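Local coordinates for protein galactose mutarotase related enzyme (Lactobacillus casei, PDB 3Q1N) that probably binds carbohydrate and acts as a sugar isomerase of the aldose 1-epimerase family, perhaps interconverting sugar anomers, at residues L111-M116 with L122-T127; F138-H143 with K285-K290; F81-K86 with V91-H96; I229-S234 with I252-F257. All blocks are in the same frame, centred on the assembly; numbering follows the deposited sequence.

The four contacts lie within or between two packed sheets of a mutarotase-like beta-sandwich. Contacts 3 and 1 are hairpins lying side by side in the nine-stranded antiparallel sheet, their centres about 10 Å apart. V113 O of contact 1 lies 2.8 Å from F93 N of contact 3. Contact 2 carries on from contact 1, because strands 121-130 and 284-293 are neighbours. It and contact 4 join this sheet to the six-stranded one, with centres about 11 Å apart. Contact 4 nests in the loop contact 2 closes. One ethanediol binds both H143 of contact 2 and E255 of contact 4, in the probable sugar pocket. Contact 3 lies farthest out, about 23 Å from contact 4 between centres.

Contact 1: residues L111-M116 with L122-T127; sequences LAVTYM and LSVHYT. With EDO (1,2-ethanediol), chain T.
Y115 packs on V124 and Y126 on V113, and a single water ties the two tyrosine hydroxyls together. The water donates to Y115 OH and lies 2.7 Å from Y126 OH. The strands form an antiparallel beta hairpin within the larger sheet. Six backbone hydrogen bonds hold it, two in each of the pairs A112-T127, T114-H125 and M116-S123. On the tyrosine face, V113 CG1 meets V124 CG1 at 3.7 Å. The same V113 methyl lies 3.8 Å from Y126 CE2. V124 CG1 is likewise 3.8 Å from Y115 CE1, so the two valines link the rings in one apolar row. Y115 CG lies beside its backbone N; chi1 -65° lays the ring back along its own strand toward V113, where the V124 methyls meet CD1 and CE1. Y115 OH also bonds A19 O. The other face is more open, and an ethanediol lies there beside T127. A second water donates to T114 O and sits 2.7 Å from H125 ND1, in the plane of the imidazole ring.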
loop_
_atom_site.group_PDB
_atom_site.type_symbol
_atom_site.label_atom_id
_atom_site.label_comp_id
_atom_site.label_asym_id
_atom_site.label_seq_id
_atom_site.Cartn_x
_atom_site.Cartn_y
_atom_site.Cartn_z
ATOM N N LEU A 111 -1.195 -6.746 14.777
ATOM C CA LEU A 111 -1.626 -6.093 13.577
ATOM C C LEU A 111 -2.921 -6.739 13.173
ATOM O O LEU A 111 -2.948 -7.915 12.831
ATOM C CB LEU A 111 -0.563 -6.221 12.465
ATOM C CG LEU A 111 -0.938 -5.712 11.092
ATOM C CD1 LEU A 111 -1.325 -4.210 11.163
ATOM C CD2 LEU A 111 0.239 -5.967 10.100
ATOM N N ALA A 112 -4.002 -5.963 13.213
ATOM C CA ALA A 112 -5.318 -6.492 12.925
ATOM C C ALA A 112 -5.875 -5.764 11.722
ATOM O O ALA A 112 -5.725 -4.552 11.586
ATOM C CB ALA A 112 -6.269 -6.411 14.131
ATOM N N VAL A 113 -6.483 -6.535 10.820
ATOM C CA VAL A 113 -7.052 -6.001 9.593
ATOM C C VAL A 113 -8.464 -6.578 9.407
ATOM O O VAL A 113 -8.620 -7.801 9.405
ATOM C CB VAL A 113 -6.138 -6.405 8.389
ATOM C CG1 VAL A 113 -6.548 -5.702 7.101
ATOM C CG2 VAL A 113 -4.649 -6.165 8.735
ATOM N N THR A 114 -9.474 -5.724 9.225
ATOM C CA THR A 114 -10.830 -6.161 9.004
ATOM C C THR A 114 -11.251 -5.723 7.613
ATOM O O THR A 114 -11.064 -4.552 7.269
ATOM C CB THR A 114 -11.797 -5.618 10.089
ATOM O OG1 THR A 114 -11.447 -6.211 11.346
ATOM C CG2 THR A 114 -13.280 -5.968 9.741
ATOM N N TYR A 115 -11.731 -6.694 6.818
ATOM C CA TYR A 115 -12.207 -6.434 5.462
ATOM C C TYR A 115 -13.715 -6.524 5.477
ATOM O O TYR A 115 -14.252 -7.455 6.053
ATOM C CB TYR A 115 -11.667 -7.453 4.483
ATOM C CG TYR A 115 -10.167 -7.428 4.300
ATOM C CD1 TYR A 115 -9.586 -6.554 3.395
ATOM C CD2 TYR A 115 -9.350 -8.279 5.027
ATOM C CE1 TYR A 115 -8.220 -6.543 3.186
ATOM C CE2 TYR A 115 -7.959 -8.244 4.846
ATOM C CZ TYR A 115 -7.422 -7.368 3.930
ATOM O OH TYR A 115 -6.060 -7.289 3.723
HETATM N N MSE A 116 -14.395 -5.599 4.806
HETATM C CA MSE A 116 -15.832 -5.699 4.664
HETATM C C MSE A 116 -16.272 -5.166 3.299
HETATM O O MSE A 116 -15.868 -4.064 2.892
HETATM C CB MSE A 116 -16.523 -4.921 5.794
HETATM C CG MSE A 116 -18.020 -5.128 5.809
HETATM SE SE MSE A 116 -18.919 -4.046 7.134
HETATM C CE MSE A 116 -17.555 -2.873 7.818
ATOM N N LEU A 122 -14.936 -2.119 -1.070
ATOM C CA LEU A 122 -14.257 -2.863 -0.013
ATOM C C LEU A 122 -13.740 -1.883 1.014
ATOM O O LEU A 122 -12.975 -0.978 0.651
ATOM C CB LEU A 122 -13.054 -3.613 -0.581
ATOM C CG LEU A 122 -12.208 -4.406 0.413
ATOM C CD1 LEU A 122 -12.996 -5.635 0.942
ATOM C CD2 LEU A 122 -10.858 -4.775 -0.226
ATOM N N SER A 123 -14.172 -2.017 2.258
ATOM C CA SER A 123 -13.647 -1.203 3.373
ATOM C C SER A 123 -12.545 -2.044 4.055
ATOM O O SER A 123 -12.670 -3.269 4.130
ATOM C CB SER A 123 -14.787 -0.891 4.345
ATOM O OG SER A 123 -15.829 -0.122 3.734
ATOM N N VAL A 124 -11.474 -1.410 4.497
ATOM C CA VAL A 124 -10.392 -2.086 5.185
ATOM C C VAL A 124 -10.058 -1.206 6.396
ATOM O O VAL A 124 -9.855 0.005 6.242
ATOM C CB VAL A 124 -9.135 -2.242 4.318
ATOM C CG1 VAL A 124 -8.143 -3.183 4.989
ATOM C CG2 VAL A 124 -9.473 -2.754 2.881
ATOM N N HIS A 125 -10.029 -1.808 7.585
ATOM C CA HIS A 125 -9.675 -1.098 8.808
ATOM C C HIS A 125 -8.445 -1.790 9.404
ATOM O O HIS A 125 -8.432 -3.024 9.532
ATOM C CB HIS A 125 -10.857 -1.104 9.814
ATOM C CG HIS A 125 -11.979 -0.158 9.467
ATOM N ND1 HIS A 125 -12.914 -0.426 8.483
ATOM C CD2 HIS A 125 -12.322 1.050 9.985
ATOM C CE1 HIS A 125 -13.754 0.591 8.384
ATOM N NE2 HIS A 125 -13.440 1.484 9.307
ATOM N N TYR A 126 -7.417 -1.013 9.726
ATOM C CA TYR A 126 -6.177 -1.528 10.325
ATOM C C TYR A 126 -6.068 -1.056 11.760
ATOM O O TYR A 126 -6.418 0.104 12.028
ATOM C CB TYR A 126 -4.969 -1.006 9.596
ATOM C CG TYR A 126 -4.938 -1.319 8.137
ATOM C CD1 TYR A 126 -5.554 -0.446 7.220
ATOM C CD2 TYR A 126 -4.355 -2.489 7.668
ATOM C CE1 TYR A 126 -5.559 -0.717 5.871
ATOM C CE2 TYR A 126 -4.337 -2.766 6.283
ATOM C CZ TYR A 126 -4.954 -1.890 5.417
ATOM O OH TYR A 126 -4.939 -2.163 4.066
ATOM N N THR A 127 -5.571 -1.916 12.656
ATOM C CA THR A 127 -5.209 -1.490 14.007
ATOM C C THR A 127 -3.847 -2.075 14.314
ATOM O O THR A 127 -3.672 -3.306 14.244
ATOM C CB THR A 127 -6.192 -2.002 15.091
ATOM O OG1 THR A 127 -7.546 -1.567 14.788
ATOM C CG2 THR A 127 -5.791 -1.484 16.456
HETATM C C1 EDO T . -9.137 -5.154 12.577
HETATM O O1 EDO T . -10.153 -5.301 13.522
HETATM C C2 EDO T . -8.485 -3.781 12.731
HETATM O O2 EDO T . -9.343 -2.680 12.713
HETATM O O HOH W 1 -13.515 -2.817 7.298
HETATM O O HOH W 2 -4.845 -4.790 3.384
#

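Contact 2: residues F138-H143 with K285-K290; sequences FALGFH and KQLALK. With EDO (1,2-ethanediol), chain J.
F142 and L289 make the closest apolar contact between these two strands, CD2 of the ring lying 3.7 Å from CD2 of the leucine. The two side chains cross at about a right angle. L289 CG sits in the crowded position between its backbone N and carbonyl carbon (chi1 60°), and the branch that ends in CD2 reaches the ring. L140 and L287 meet more loosely, CD1 to CD1 at 4.3 Å. At the start of the segments, F138 turns the edge of its ring to K285, with CZ 4.0 Å from K285 CB. The lysine chain then bends at chi2 (67°) and leads away from the ring.

Polar contact is found at H143, beyond the packed residues. Its NE2 donates a nearly straight hydrogen bond to O2 of an ethanediol, 2.7 Å long, at the edge of the imidazole. The ring also packs against those of W42 and W242. The ethanediol is probably from the crystallisation liquor, but its second hydroxyl bonds E255. Aldose 1-epimerases use a histidine and a glutamate as acid and base, and this pair is consistent with that site. The apolar layer is typical of the galactose mutarotase-like supersandwich, in which large sheets pack face to face.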
loop_
_atom_site.group_PDB
_atom_site.type_symbol
_atom_site.label_atom_id
_atom_site.label_comp_id
_atom_site.label_asym_id
_atom_site.label_seq_id
_atom_site.Cartn_x
_atom_site.Cartn_y
_atom_site.Cartn_z
ATOM N N PHE A 138 6.903 2.421 13.809
ATOM C CA PHE A 138 6.514 1.583 12.662
ATOM C C PHE A 138 6.010 2.423 11.512
ATOM O O PHE A 138 5.678 3.607 11.667
ATOM C CB PHE A 138 5.390 0.596 13.066
ATOM C CG PHE A 138 4.055 1.259 13.219
ATOM C CD1 PHE A 138 3.712 1.918 14.402
ATOM C CD2 PHE A 138 3.190 1.322 12.171
ATOM C CE1 PHE A 138 2.563 2.640 14.495
ATOM C CE2 PHE A 138 1.993 2.028 12.243
ATOM C CZ PHE A 138 1.661 2.693 13.452
ATOM N N ALA A 139 6.008 1.781 10.343
ATOM C CA ALA A 139 5.269 2.243 9.174
ATOM C C ALA A 139 4.274 1.178 8.750
ATOM O O ALA A 139 4.475 -0.009 8.994
ATOM C CB ALA A 139 6.234 2.587 7.974
ATOM N N LEU A 140 3.187 1.600 8.113
ATOM C CA LEU A 140 2.176 0.651 7.608
ATOM C C LEU A 140 1.720 1.119 6.242
ATOM O O LEU A 140 1.355 2.284 6.068
ATOM C CB LEU A 140 0.967 0.572 8.560
ATOM C CG LEU A 140 -0.121 -0.453 8.156
ATOM C CD1 LEU A 140 -1.080 0.050 7.111
ATOM C CD2 LEU A 140 0.505 -1.725 7.677
ATOM N N GLY A 141 1.752 0.225 5.264
ATOM C CA GLY A 141 1.225 0.544 3.932
ATOM C C GLY A 141 0.462 -0.633 3.337
ATOM O O GLY A 141 0.517 -1.769 3.849
ATOM N N PHE A 142 -0.273 -0.347 2.274
ATOM C CA PHE A 142 -1.058 -1.343 1.526
ATOM C C PHE A 142 -0.683 -1.118 0.032
ATOM O O PHE A 142 -0.642 0.033 -0.427
ATOM C CB PHE A 142 -2.533 -1.075 1.831
ATOM C CG PHE A 142 -3.534 -1.889 1.020
ATOM C CD1 PHE A 142 -3.404 -3.246 0.790
ATOM C CD2 PHE A 142 -4.645 -1.258 0.551
ATOM C CE1 PHE A 142 -4.348 -3.930 0.073
ATOM C CE2 PHE A 142 -5.596 -1.921 -0.149
ATOM C CZ PHE A 142 -5.461 -3.254 -0.395
ATOM N N HIS A 143 -0.420 -2.189 -0.704
ATOM C CA HIS A 143 0.237 -2.179 -2.019
ATOM C C HIS A 143 -0.597 -2.875 -3.129
ATOM O O HIS A 143 -0.105 -3.747 -3.829
ATOM C CB HIS A 143 1.603 -2.914 -1.798
ATOM C CG HIS A 143 2.651 -2.712 -2.866
ATOM N ND1 HIS A 143 2.504 -3.149 -4.164
ATOM C CD2 HIS A 143 3.912 -2.228 -2.778
ATOM C CE1 HIS A 143 3.614 -2.910 -4.845
ATOM N NE2 HIS A 143 4.497 -2.368 -4.023
ATOM N N LYS A 285 -2.688 2.525 16.998
ATOM C CA LYS A 285 -3.062 3.446 15.908
ATOM C C LYS A 285 -4.069 2.737 15.047
ATOM O O LYS A 285 -3.819 1.614 14.624
ATOM C CB LYS A 285 -1.853 3.764 15.026
ATOM C CG LYS A 285 -2.117 4.781 13.916
ATOM C CD LYS A 285 -2.407 6.145 14.488
ATOM C CE LYS A 285 -2.980 7.099 13.456
ATOM N NZ LYS A 285 -2.947 8.461 14.118
ATOM N N GLN A 286 -5.135 3.452 14.687
ATOM C CA GLN A 286 -6.128 2.905 13.776
ATOM C C GLN A 286 -6.154 3.722 12.481
ATOM O O GLN A 286 -6.112 4.974 12.538
ATOM C CB GLN A 286 -7.506 2.881 14.434
ATOM C CG GLN A 286 -7.550 1.887 15.588
ATOM C CD GLN A 286 -8.851 1.837 16.329
ATOM O OE1 GLN A 286 -9.941 1.797 15.719
ATOM N NE2 GLN A 286 -8.764 1.791 17.649
ATOM N N LEU A 287 -6.245 3.027 11.352
ATOM C CA LEU A 287 -6.298 3.627 10.022
ATOM C C LEU A 287 -7.410 2.941 9.242
ATOM O O LEU A 287 -7.568 1.725 9.369
ATOM C CB LEU A 287 -4.973 3.414 9.297
ATOM C CG LEU A 287 -3.707 3.992 9.944
ATOM C CD1 LEU A 287 -2.454 3.478 9.258
ATOM C CD2 LEU A 287 -3.753 5.522 9.898
ATOM N N ALA A 288 -8.161 3.701 8.456
ATOM C CA ALA A 288 -9.196 3.116 7.608
ATOM C C ALA A 288 -8.989 3.547 6.177
ATOM O O ALA A 288 -8.428 4.605 5.917
ATOM C CB ALA A 288 -10.569 3.517 8.078
ATOM N N LEU A 289 -9.416 2.708 5.242
ATOM C CA LEU A 289 -9.549 3.113 3.834
ATOM C C LEU A 289 -10.763 2.438 3.199
ATOM O O LEU A 289 -11.317 1.479 3.754
ATOM C CB LEU A 289 -8.286 2.797 3.023
ATOM C CG LEU A 289 -7.762 1.366 2.865
ATOM C CD1 LEU A 289 -8.425 0.632 1.708
ATOM C CD2 LEU A 289 -6.224 1.358 2.706
ATOM N N LYS A 290 -11.166 2.946 2.032
ATOM C CA LYS A 290 -12.135 2.265 1.196
ATOM C C LYS A 290 -11.615 2.214 -0.231
ATOM O O LYS A 290 -10.958 3.153 -0.696
ATOM C CB LYS A 290 -13.496 2.963 1.194
ATOM C CG LYS A 290 -14.126 3.184 2.585
ATOM C CD LYS A 290 -15.550 3.814 2.487
ATOM C CE LYS A 290 -16.135 3.989 3.899
ATOM N NZ LYS A 290 -17.519 4.586 3.850
HETATM C C1 EDO J . 6.240 0.503 -5.086
HETATM O O1 EDO J . 6.022 0.603 -3.666
HETATM C C2 EDO J . 7.294 -0.517 -5.453
HETATM O O2 EDO J . 6.941 -1.840 -4.988
#

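Contact 3: residues F81-K86 with V91-H96; sequences FDVSDK and VTFTQH
F81 and Q95 pack tightly at one end of the contact. Q95 CB lies over the centre of the F81 ring, 3.6 Å from its centroid and 8° off the ring normal, a CH-pi contact. Q95 CG is anti to the backbone N (chi1 -174°) and the chain stays extended, so the amide runs on past the ring. Q95 NE2 comes within 3.3 Å of F81 CE1, the amide plane turned 39° from the ring. The amide is held from outside: its OE1 bonds Y109 OH and its NE2 bonds A76 O. F93 CB presses on F81 CB at 3.6 Å, the two side chains crossing at about a right angle. V83 continues this apolar face toward its margin. Its CG1 meets V91 CG2 at 3.6 Å, while its CG2 lies alongside the F93 ring. At the turn, K86 CD lies 3.9 Å from V91 CB.

The two strands form an antiparallel beta hairpin, and strand 82-84 is an outermost strand of its sheet within the chain. Backbone bonds pair D82 with T94 and S84 with T92.

The other face is looser and wet. One water donates to D82 O and also bonds S84 OG and T94 OG1. Two more bridge D85 to T92 OG1, one through D85 O and one through D85 OD2. T92 OG1 probably also bonds T114 OG1 of the next strand, a less surely placed hydroxyl.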
loop_
_atom_site.group_PDB
_atom_site.type_symbol
_atom_site.label_atom_id
_atom_site.label_comp_id
_atom_site.label_asym_id
_atom_site.label_seq_id
_atom_site.Cartn_x
_atom_site.Cartn_y
_atom_site.Cartn_z
ATOM N N PHE A 81 -1.894 -14.740 9.152
ATOM C CA PHE A 81 -2.768 -14.065 10.115
ATOM C C PHE A 81 -3.857 -15.044 10.517
ATOM O O PHE A 81 -4.309 -15.863 9.695
ATOM C CB PHE A 81 -3.455 -12.843 9.469
ATOM C CG PHE A 81 -2.593 -11.628 9.276
ATOM C CD1 PHE A 81 -1.466 -11.643 8.427
ATOM C CD2 PHE A 81 -2.988 -10.400 9.824
ATOM C CE1 PHE A 81 -0.712 -10.450 8.227
ATOM C CE2 PHE A 81 -2.270 -9.227 9.610
ATOM C CZ PHE A 81 -1.145 -9.235 8.786
ATOM N N ASP A 82 -4.272 -14.997 11.777
ATOM C CA ASP A 82 -5.395 -15.796 12.259
ATOM C C ASP A 82 -6.713 -15.166 11.841
ATOM O O ASP A 82 -6.840 -13.952 11.816
ATOM C CB ASP A 82 -5.365 -15.876 13.783
ATOM C CG ASP A 82 -4.217 -16.703 14.307
ATOM O OD1 ASP A 82 -3.697 -17.566 13.581
ATOM O OD2 ASP A 82 -3.870 -16.471 15.468
ATOM N N VAL A 83 -7.718 -16.006 11.576
ATOM C CA VAL A 83 -9.043 -15.537 11.129
ATOM C C VAL A 83 -10.041 -15.497 12.319
ATOM O O VAL A 83 -10.070 -16.386 13.185
ATOM C CB VAL A 83 -9.581 -16.489 10.053
ATOM C CG1 VAL A 83 -11.065 -16.102 9.631
ATOM C CG2 VAL A 83 -8.640 -16.493 8.868
ATOM N N SER A 84 -10.798 -14.413 12.415
ATOM C CA SER A 84 -11.835 -14.289 13.412
ATOM C C SER A 84 -12.998 -13.452 12.867
ATOM O O SER A 84 -12.892 -12.822 11.784
ATOM C CB SER A 84 -11.298 -13.628 14.676
ATOM O OG SER A 84 -10.946 -12.267 14.454
ATOM N N ASP A 85 -14.116 -13.487 13.590
ATOM C CA ASP A 85 -15.263 -12.648 13.261
ATOM C C ASP A 85 -15.653 -12.738 11.772
ATOM O O ASP A 85 -15.908 -11.713 11.104
ATOM C CB ASP A 85 -14.973 -11.210 13.672
ATOM C CG ASP A 85 -14.911 -11.038 15.194
ATOM O OD1 ASP A 85 -15.404 -11.935 15.916
ATOM O OD2 ASP A 85 -14.392 -10.008 15.655
ATOM N N LYS A 86 -15.705 -13.966 11.267
ATOM C CA LYS A 86 -16.039 -14.231 9.856
ATOM C C LYS A 86 -17.547 -14.252 9.655
ATOM O O LYS A 86 -18.264 -15.015 10.307
ATOM C CB LYS A 86 -15.397 -15.542 9.374
ATOM C CG LYS A 86 -15.848 -16.075 7.998
ATOM C CD LYS A 86 -15.410 -15.168 6.862
ATOM C CE LYS A 86 -15.612 -15.803 5.460
ATOM N NZ LYS A 86 -16.970 -15.745 4.914
ATOM N N VAL A 91 -14.543 -10.087 7.429
ATOM C CA VAL A 91 -13.647 -10.987 8.118
ATOM C C VAL A 91 -12.509 -10.215 8.725
ATOM O O VAL A 91 -12.111 -9.179 8.184
ATOM C CB VAL A 91 -13.108 -12.086 7.180
ATOM C CG1 VAL A 91 -12.314 -11.480 6.020
ATOM C CG2 VAL A 91 -12.210 -13.099 7.966
ATOM N N THR A 92 -11.959 -10.733 9.832
ATOM C CA THR A 92 -10.863 -10.071 10.538
ATOM C C THR A 92 -9.667 -11.018 10.585
ATOM O O THR A 92 -9.818 -12.240 10.832
ATOM C CB THR A 92 -11.267 -9.613 11.982
ATOM O OG1 THR A 92 -12.299 -8.627 11.901
ATOM C CG2 THR A 92 -10.097 -9.002 12.741
ATOM N N PHE A 93 -8.497 -10.453 10.273
ATOM C CA PHE A 93 -7.223 -11.157 10.306
ATOM C C PHE A 93 -6.303 -10.535 11.341
ATOM O O PHE A 93 -6.165 -9.322 11.396
ATOM C CB PHE A 93 -6.533 -11.032 8.942
ATOM C CG PHE A 93 -7.192 -11.801 7.837
ATOM C CD1 PHE A 93 -6.880 -13.128 7.619
ATOM C CD2 PHE A 93 -8.088 -11.182 6.970
ATOM C CE1 PHE A 93 -7.442 -13.870 6.572
ATOM C CE2 PHE A 93 -8.694 -11.904 5.916
ATOM C CZ PHE A 93 -8.382 -13.258 5.703
ATOM N N THR A 94 -5.610 -11.349 12.123
ATOM C CA THR A 94 -4.775 -10.845 13.186
ATOM C C THR A 94 -3.440 -11.564 13.210
ATOM O O THR A 94 -3.372 -12.778 13.169
ATOM C CB THR A 94 -5.448 -11.036 14.574
ATOM O OG1 THR A 94 -6.750 -10.427 14.580
ATOM C CG2 THR A 94 -4.613 -10.337 15.695
ATOM N N GLN A 95 -2.371 -10.764 13.217
ATOM C CA GLN A 95 -0.990 -11.267 13.361
ATOM C C GLN A 95 -0.333 -10.690 14.619
ATOM O O GLN A 95 -0.527 -9.532 14.971
ATOM C CB GLN A 95 -0.191 -10.882 12.132
ATOM C CG GLN A 95 1.206 -11.472 12.102
ATOM C CD GLN A 95 1.984 -11.003 10.902
ATOM O OE1 GLN A 95 2.689 -9.970 11.005
ATOM N NE2 GLN A 95 1.884 -11.705 9.771
ATOM N N HIS A 96 0.497 -11.501 15.257
ATOM C CA HIS A 96 1.355 -11.084 16.351
ATOM C C HIS A 96 2.798 -11.420 15.964
ATOM O O HIS A 96 3.059 -12.136 14.970
ATOM C CB HIS A 96 0.992 -11.893 17.611
ATOM C CG HIS A 96 -0.401 -11.673 18.119
ATOM N ND1 HIS A 96 -0.719 -10.656 19.001
ATOM C CD2 HIS A 96 -1.557 -12.342 17.886
ATOM C CE1 HIS A 96 -2.021 -10.714 19.287
ATOM N NE2 HIS A 96 -2.560 -11.692 18.584
HETATM O O HOH W 3 -8.354 -12.489 13.724
HETATM O O HOH W 4 -14.739 -9.175 10.752
HETATM O O HOH W 5 -13.523 -7.871 14.266
#

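Contact 4: residues I229-S234 with I252-F257; sequences ITLDIS and IAVEPF. With EDO (1,2-ethanediol), chain J.
L231 is the first residue of segment 229-234 to reach the facing strand, and V254 receives it. L231 CD1 does the touching, 3.6 Å from V254 CG1 as the two side chains cross at a slant. L231 CG lies beside its backbone N (chi1 -62°) and the chain is then extended, which carries CD1 across the gap. The same methyl lies 3.5 Å from V254 O and 4.1 Å from P256 CG. The CD1 methyl of L231 thus sits between V254 and, more loosely, P256.

Two residues on, I233 meets P256. Its CG2 is 3.7 Å from P256 CG, and the side chain crosses the proline at about a right angle. The rest of I233, through CG1, leads off elsewhere. The backbones also draw closer here: the CA atoms of L231 and V254 are 8.4 Å apart, those of I233 and P256 6.9 Å.

Strand 229-232, with I233 just beyond it, belongs to the nine-stranded sheet and 252-257 to the six-stranded one, so this is part of the apolar interface of the mutarotase-like sandwich. E255, between the two packed residues, points away from it. Its OE1 accepts a bond from an ethanediol hydroxyl in the probable sugar pocket. The meeting side chains are all apolar, and V254 O, buried by them, gets no bond. Such packing gives little directional control, so backbone bonds within each sheet probably set the alignment.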
loop_
_atom_site.group_PDB
_atom_site.type_symbol
_atom_site.label_atom_id
_atom_site.label_comp_id
_atom_site.label_asym_id
_atom_site.label_seq_id
_atom_site.Cartn_x
_atom_site.Cartn_y
_atom_site.Cartn_z
ATOM N N ILE A 229 -11.652 2.734 -10.134
ATOM C CA ILE A 229 -11.706 2.663 -8.675
ATOM C C ILE A 229 -11.324 3.998 -8.080
ATOM O O ILE A 229 -10.637 4.779 -8.717
ATOM C CB ILE A 229 -10.750 1.608 -8.101
ATOM C CG1 ILE A 229 -9.273 1.924 -8.440
ATOM C CG2 ILE A 229 -11.173 0.225 -8.639
ATOM C CD1 ILE A 229 -8.466 2.531 -7.329
ATOM N N THR A 230 -11.840 4.241 -6.883
ATOM C CA THR A 230 -11.496 5.415 -6.099
ATOM C C THR A 230 -11.064 4.944 -4.706
ATOM O O THR A 230 -11.769 4.148 -4.060
ATOM C CB THR A 230 -12.675 6.377 -5.980
ATOM O OG1 THR A 230 -13.017 6.833 -7.290
ATOM C CG2 THR A 230 -12.321 7.607 -5.073
ATOM N N LEU A 231 -9.910 5.417 -4.267
ATOM C CA LEU A 231 -9.381 5.156 -2.929
ATOM C C LEU A 231 -9.741 6.293 -1.992
ATOM O O LEU A 231 -9.516 7.460 -2.295
ATOM C CB LEU A 231 -7.868 4.961 -2.951
ATOM C CG LEU A 231 -7.311 3.794 -3.756
ATOM C CD1 LEU A 231 -5.796 3.642 -3.580
ATOM C CD2 LEU A 231 -7.986 2.445 -3.463
ATOM N N ASP A 232 -10.418 5.963 -0.895
ATOM C CA ASP A 232 -10.736 6.918 0.158
ATOM C C ASP A 232 -9.626 6.758 1.200
ATOM O O ASP A 232 -9.548 5.751 1.866
ATOM C CB ASP A 232 -12.111 6.618 0.774
ATOM C CG ASP A 232 -13.256 6.703 -0.263
ATOM O OD1 ASP A 232 -13.029 7.111 -1.419
ATOM O OD2 ASP A 232 -14.376 6.317 0.074
ATOM N N ILE A 233 -8.750 7.744 1.298
ATOM C CA ILE A 233 -7.453 7.564 2.019
ATOM C C ILE A 233 -7.057 8.780 2.871
ATOM O O ILE A 233 -5.878 9.052 3.074
ATOM C CB ILE A 233 -6.336 7.148 0.999
ATOM C CG1 ILE A 233 -6.434 7.955 -0.280
ATOM C CG2 ILE A 233 -6.476 5.670 0.661
ATOM C CD1 ILE A 233 -6.152 9.385 -0.139
ATOM N N SER A 234 -8.022 9.481 3.455
ATOM C CA SER A 234 -7.702 10.651 4.300
ATOM C C SER A 234 -6.742 10.272 5.421
ATOM O O SER A 234 -5.902 11.078 5.825
ATOM C CB SER A 234 -8.957 11.275 4.918
ATOM O OG SER A 234 -9.806 11.870 3.947
ATOM N N ILE A 252 -1.515 -0.993 -12.777
ATOM C CA ILE A 252 -0.940 0.130 -12.059
ATOM C C ILE A 252 -1.327 -0.052 -10.614
ATOM O O ILE A 252 -2.500 -0.349 -10.323
ATOM C CB ILE A 252 -1.462 1.482 -12.598
ATOM C CG1 ILE A 252 -1.051 1.674 -14.057
ATOM C CG2 ILE A 252 -0.877 2.664 -11.715
ATOM C CD1 ILE A 252 -1.759 2.868 -14.725
ATOM N N ALA A 253 -0.308 0.003 -9.725
ATOM C CA ALA A 253 -0.532 -0.011 -8.295
ATOM C C ALA A 253 -0.725 1.395 -7.755
ATOM O O ALA A 253 -0.032 2.337 -8.154
ATOM C CB ALA A 253 0.645 -0.738 -7.560
ATOM N N VAL A 254 -1.662 1.524 -6.813
ATOM C CA VAL A 254 -1.981 2.803 -6.176
ATOM C C VAL A 254 -2.048 2.467 -4.708
ATOM O O VAL A 254 -2.951 1.752 -4.269
ATOM C CB VAL A 254 -3.296 3.431 -6.716
ATOM C CG1 VAL A 254 -3.456 4.853 -6.098
ATOM C CG2 VAL A 254 -3.286 3.496 -8.279
ATOM N N GLU A 255 -1.041 2.936 -3.954
ATOM C CA GLU A 255 -0.641 2.336 -2.703
ATOM C C GLU A 255 -0.713 3.302 -1.532
ATOM O O GLU A 255 0.105 4.229 -1.430
ATOM C CB GLU A 255 0.788 1.804 -2.844
ATOM C CG GLU A 255 1.079 0.978 -4.131
ATOM C CD GLU A 255 2.555 0.721 -4.332
ATOM O OE1 GLU A 255 3.368 1.178 -3.493
ATOM O OE2 GLU A 255 2.934 0.074 -5.338
ATOM N N PRO A 256 -1.707 3.123 -0.652
ATOM C CA PRO A 256 -1.769 3.999 0.509
ATOM C C PRO A 256 -0.586 3.740 1.457
ATOM O O PRO A 256 -0.376 2.589 1.849
ATOM C CB PRO A 256 -3.117 3.635 1.151
ATOM C CG PRO A 256 -3.960 3.059 0.036
ATOM C CD PRO A 256 -2.938 2.300 -0.786
ATOM N N PHE A 257 0.122 4.808 1.833
ATOM C CA PHE A 257 1.327 4.734 2.697
ATOM C C PHE A 257 1.132 5.553 3.976
ATOM O O PHE A 257 0.918 6.793 3.920
ATOM C CB PHE A 257 2.580 5.322 2.011
ATOM C CG PHE A 257 3.330 4.401 1.029
ATOM C CD1 PHE A 257 2.834 3.197 0.566
ATOM C CD2 PHE A 257 4.547 4.824 0.548
ATOM C CE1 PHE A 257 3.564 2.425 -0.346
ATOM C CE2 PHE A 257 5.259 4.057 -0.344
ATOM C CZ PHE A 257 4.788 2.880 -0.795
HETATM C C1 EDO J . 6.240 0.503 -5.086
HETATM O O1 EDO J . 6.022 0.603 -3.666
HETATM C C2 EDO J . 7.294 -0.517 -5.453
HETATM O O2 EDO J . 6.941 -1.840 -4.988
#